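Local coordinates for protein nucleoside-diphosphate-sugar pyrophosphorylase (PDB 4EVW) that probably belongs to the sugar nucleotidyltransferases, which join a sugar phosphate to a nucleoside triphosphate with release of pyrophosphate, at residues 32-43 against 112-123. The protein carries 1 engineered substitution. Residues are numbered along the deposited sequence; the frame is centred on the assembly and turned at random.
Sequences LFEHSVNSFAAY and FNIDTFRPNFVF
Phe40 drives the edge of its ring against the face of Phe112: Phe40 CE1 lies 3.3 Å from Phe112 CD2, and the planes stand at 85°, which defines a T-shaped pair. On the other side of the same ring, Phe40 CE2 lies over one face of Phe121, offset toward the rim, with the two rings meeting obliquely, so the three rings form an aromatic cluster. Ile2 and Leu174, from the neighbouring strands 2-5 and 174-177, also touch Phe40.

Two serines tie the backbones together beside this cluster. With chi1 at 175°, the Ser36 hydroxyl swings to the side of its carbonyl carbon, from where OG donates to Thr116 O at 3.0 Å, almost in line with the carbonyl. Ser39 OG is gripped twice: it accepts a nearly straight bond from Arg118 N at 2.8 Å and donates to Ser36 O, a bond that fixes the rotation of the hydroxyl. Ser39 O in turn accepts a hydrogen bond from Phe121 N, and a water bridges it to Phe121 O and Ala42 N.

The setting is consistent with the Rossmann-like α/β domain of nucleotidyltransferases: the parallel strands 2-5 and 109-111 are neighbours in the central sheet, and the segment leaving strand 109-111 runs along the helix 32-37 and the turns after it. Ile114 CD1 packs against Phe33 CD1 (3.6 Å) and also meets Val37 CG2.

One residue before Ser36, His35 CB sits over the face of Phe117, 3.7 Å from the ring centroid and 15° off its normal, a CH-pi contact; His35 NE2 is hydrogen-bonded to Ala27 O. Beyond Phe121, Tyr43 offers its ring face to the edge of Phe123, while Tyr43 OH accepts a nearly straight hydrogen bond from Phe123 N at 3.0 Å.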
# COMPACT_ATOMS: atom_id res chain seq x y z
N LEU A 32 -1.85 12.41 10.10
CA LEU A 32 -1.13 11.83 8.98
C LEU A 32 -2.08 10.89 8.24
O LEU A 32 -1.99 10.74 7.02
CB LEU A 32 0.13 11.10 9.48
CG LEU A 32 1.14 12.02 10.17
CD1 LEU A 32 2.44 11.26 10.45
CD2 LEU A 32 1.43 13.22 9.29
N PHE A 33 -3.03 10.29 8.96
CA PHE A 33 -4.01 9.41 8.34
C PHE A 33 -4.76 10.19 7.27
O PHE A 33 -4.93 9.73 6.14
CB PHE A 33 -5.02 8.89 9.37
CG PHE A 33 -6.19 8.15 8.77
CD1 PHE A 33 -6.06 6.82 8.38
CD2 PHE A 33 -7.41 8.79 8.60
CE1 PHE A 33 -7.15 6.14 7.83
CE2 PHE A 33 -8.50 8.11 8.05
CZ PHE A 33 -8.37 6.78 7.67
N GLU A 34 -5.21 11.39 7.64
CA GLU A 34 -5.95 12.25 6.72
C GLU A 34 -5.10 12.72 5.55
O GLU A 34 -5.57 12.76 4.41
CB GLU A 34 -6.52 13.45 7.47
CG GLU A 34 -7.63 13.09 8.45
CD GLU A 34 -7.89 14.18 9.47
OE1 GLU A 34 -7.17 14.23 10.49
OE2 GLU A 34 -8.79 15.01 9.23
N HIS A 35 -3.85 13.09 5.82
CA HIS A 35 -2.95 13.53 4.76
C HIS A 35 -2.80 12.43 3.72
O HIS A 35 -2.79 12.68 2.52
CB HIS A 35 -1.56 13.85 5.32
CG HIS A 35 -1.46 15.18 5.98
ND1 HIS A 35 -1.60 16.37 5.29
CD2 HIS A 35 -1.19 15.53 7.26
CE1 HIS A 35 -1.43 17.38 6.11
NE2 HIS A 35 -1.17 16.90 7.32
N SER A 36 -2.67 11.19 4.19
CA SER A 36 -2.50 10.07 3.28
C SER A 36 -3.77 9.70 2.52
O SER A 36 -3.75 9.56 1.30
CB SER A 36 -1.98 8.84 4.02
OG SER A 36 -1.93 7.72 3.16
N VAL A 37 -4.89 9.55 3.23
CA VAL A 37 -6.13 9.18 2.58
C VAL A 37 -6.64 10.27 1.65
O VAL A 37 -7.28 9.98 0.64
CB VAL A 37 -7.22 8.81 3.62
CG1 VAL A 37 -8.52 8.44 2.92
CG2 VAL A 37 -6.73 7.64 4.46
N ASN A 38 -6.35 11.53 1.97
CA ASN A 38 -6.80 12.62 1.11
C ASN A 38 -6.17 12.56 -0.27
O ASN A 38 -6.62 13.25 -1.20
CB ASN A 38 -6.52 13.98 1.76
CG ASN A 38 -7.71 14.49 2.53
OD1 ASN A 38 -8.85 14.20 2.17
ND2 ASN A 38 -7.46 15.27 3.58
N SER A 39 -5.13 11.74 -0.41
CA SER A 39 -4.48 11.55 -1.71
C SER A 39 -5.57 11.15 -2.69
O SER A 39 -5.55 11.54 -3.86
CB SER A 39 -3.47 10.40 -1.65
OG SER A 39 -2.40 10.68 -0.77
N PHE A 40 -6.52 10.36 -2.20
CA PHE A 40 -7.61 9.83 -3.02
C PHE A 40 -8.94 10.59 -2.97
O PHE A 40 -9.99 10.01 -3.25
CB PHE A 40 -7.86 8.38 -2.62
CG PHE A 40 -6.64 7.53 -2.68
CD1 PHE A 40 -5.87 7.31 -1.54
CD2 PHE A 40 -6.24 6.96 -3.88
CE1 PHE A 40 -4.71 6.53 -1.61
CE2 PHE A 40 -5.09 6.18 -3.96
CZ PHE A 40 -4.32 5.97 -2.83
N ALA A 41 -8.89 11.87 -2.62
CA ALA A 41 -10.10 12.67 -2.51
C ALA A 41 -11.01 12.61 -3.73
O ALA A 41 -12.23 12.70 -3.60
CB ALA A 41 -9.73 14.12 -2.19
N ALA A 42 -10.44 12.47 -4.92
CA ALA A 42 -11.24 12.41 -6.13
C ALA A 42 -12.12 11.17 -6.19
O ALA A 42 -13.06 11.10 -6.97
CB ALA A 42 -10.33 12.46 -7.36
N TYR A 43 -11.82 10.19 -5.33
CA TYR A 43 -12.56 8.93 -5.32
C TYR A 43 -13.44 8.69 -4.10
O TYR A 43 -14.05 7.62 -3.97
CB TYR A 43 -11.56 7.80 -5.49
CG TYR A 43 -10.81 7.92 -6.79
CD1 TYR A 43 -11.41 7.55 -8.00
CD2 TYR A 43 -9.53 8.47 -6.84
CE1 TYR A 43 -10.76 7.74 -9.22
CE2 TYR A 43 -8.87 8.67 -8.05
CZ TYR A 43 -9.49 8.30 -9.24
OH TYR A 43 -8.85 8.48 -10.44
N PHE A 112 -2.27 0.80 -0.77
CA PHE A 112 -1.50 2.00 -0.52
C PHE A 112 -1.16 2.02 0.96
O PHE A 112 -1.79 1.33 1.75
CB PHE A 112 -2.35 3.21 -0.88
CG PHE A 112 -1.60 4.50 -0.88
CD1 PHE A 112 -0.55 4.71 -1.76
CD2 PHE A 112 -1.96 5.52 -0.01
CE1 PHE A 112 0.14 5.92 -1.78
CE2 PHE A 112 -1.28 6.74 -0.02
CZ PHE A 112 -0.23 6.94 -0.90
N ASN A 113 -0.16 2.80 1.36
CA ASN A 113 0.16 2.82 2.78
C ASN A 113 -0.02 4.20 3.38
O ASN A 113 0.10 5.22 2.70
CB ASN A 113 1.57 2.28 3.01
CG ASN A 113 2.63 3.17 2.45
OD1 ASN A 113 3.08 4.11 3.11
ND2 ASN A 113 3.05 2.89 1.22
N ILE A 114 -0.31 4.21 4.67
CA ILE A 114 -0.56 5.43 5.39
C ILE A 114 0.69 6.30 5.62
O ILE A 114 0.57 7.43 6.11
CB ILE A 114 -1.28 5.08 6.73
CG1 ILE A 114 -2.34 6.13 7.03
CG2 ILE A 114 -0.28 4.92 7.86
CD1 ILE A 114 -3.44 6.20 5.98
N ASP A 115 1.86 5.79 5.24
CA ASP A 115 3.13 6.53 5.39
C ASP A 115 3.44 7.39 4.17
O ASP A 115 4.46 8.08 4.14
CB ASP A 115 4.32 5.57 5.54
CG ASP A 115 4.15 4.59 6.66
OD1 ASP A 115 3.73 5.00 7.76
OD2 ASP A 115 4.48 3.40 6.45
N THR A 116 2.57 7.34 3.17
CA THR A 116 2.81 8.05 1.93
C THR A 116 1.69 9.00 1.54
O THR A 116 0.52 8.70 1.77
CB THR A 116 3.00 7.03 0.79
OG1 THR A 116 3.94 6.03 1.20
CG2 THR A 116 3.51 7.71 -0.47
N PHE A 117 2.05 10.15 0.97
CA PHE A 117 1.05 11.09 0.49
C PHE A 117 1.26 11.26 -1.00
O PHE A 117 2.39 11.49 -1.47
CB PHE A 117 1.15 12.48 1.13
CG PHE A 117 1.35 12.45 2.61
CD1 PHE A 117 0.82 11.43 3.39
CD2 PHE A 117 2.09 13.45 3.22
CE1 PHE A 117 1.03 11.40 4.77
CE2 PHE A 117 2.31 13.44 4.59
CZ PHE A 117 1.78 12.41 5.37
N ARG A 118 0.17 11.16 -1.74
CA ARG A 118 0.19 11.31 -3.20
C ARG A 118 -0.89 12.32 -3.52
O ARG A 118 -2.00 11.95 -3.93
CB ARG A 118 -0.12 9.96 -3.85
CG ARG A 118 1.07 9.02 -3.85
CD ARG A 118 2.03 9.35 -4.99
NE ARG A 118 1.42 9.03 -6.28
CZ ARG A 118 0.90 9.93 -7.11
NH1 ARG A 118 0.91 11.23 -6.80
NH2 ARG A 118 0.33 9.54 -8.25
N PRO A 119 -0.59 13.62 -3.35
CA PRO A 119 -1.60 14.64 -3.64
C PRO A 119 -2.25 14.55 -5.02
O PRO A 119 -1.58 14.30 -6.02
CB PRO A 119 -0.83 15.95 -3.49
CG PRO A 119 0.34 15.60 -2.64
CD PRO A 119 0.72 14.22 -3.09
N ASN A 120 -3.57 14.76 -5.06
CA ASN A 120 -4.32 14.76 -6.31
C ASN A 120 -4.16 13.50 -7.15
O ASN A 120 -4.06 13.56 -8.37
CB ASN A 120 -3.92 15.98 -7.14
CG ASN A 120 -3.94 17.27 -6.33
OD1 ASN A 120 -4.87 17.53 -5.58
ND2 ASN A 120 -2.90 18.09 -6.49
N PHE A 121 -4.14 12.34 -6.50
CA PHE A 121 -3.99 11.09 -7.23
C PHE A 121 -5.16 10.85 -8.19
O PHE A 121 -6.31 11.10 -7.84
CB PHE A 121 -3.90 9.91 -6.26
CG PHE A 121 -3.87 8.56 -6.94
CD1 PHE A 121 -5.05 7.86 -7.20
CD2 PHE A 121 -2.66 8.01 -7.35
CE1 PHE A 121 -5.02 6.62 -7.85
CE2 PHE A 121 -2.62 6.77 -8.00
CZ PHE A 121 -3.80 6.08 -8.25
N VAL A 122 -4.83 10.38 -9.39
CA VAL A 122 -5.83 10.01 -10.40
C VAL A 122 -5.24 8.76 -11.03
O VAL A 122 -4.05 8.73 -11.35
CB VAL A 122 -6.02 11.09 -11.49
CG1 VAL A 122 -6.97 10.56 -12.57
CG2 VAL A 122 -6.59 12.37 -10.89
N PHE A 123 -6.05 7.72 -11.20
CA PHE A 123 -5.55 6.48 -11.80
C PHE A 123 -5.00 6.75 -13.19
O PHE A 123 -5.59 7.51 -13.95
CB PHE A 123 -6.66 5.43 -11.88
CG PHE A 123 -6.99 4.78 -10.57
CD1 PHE A 123 -6.15 3.82 -10.01
CD2 PHE A 123 -8.13 5.16 -9.86
CE1 PHE A 123 -6.44 3.24 -8.78
CE2 PHE A 123 -8.43 4.59 -8.62
CZ PHE A 123 -7.58 3.63 -8.08
O HOH W 1 -5.44 15.03 -2.83
O HOH W 2 -7.48 12.21 -5.50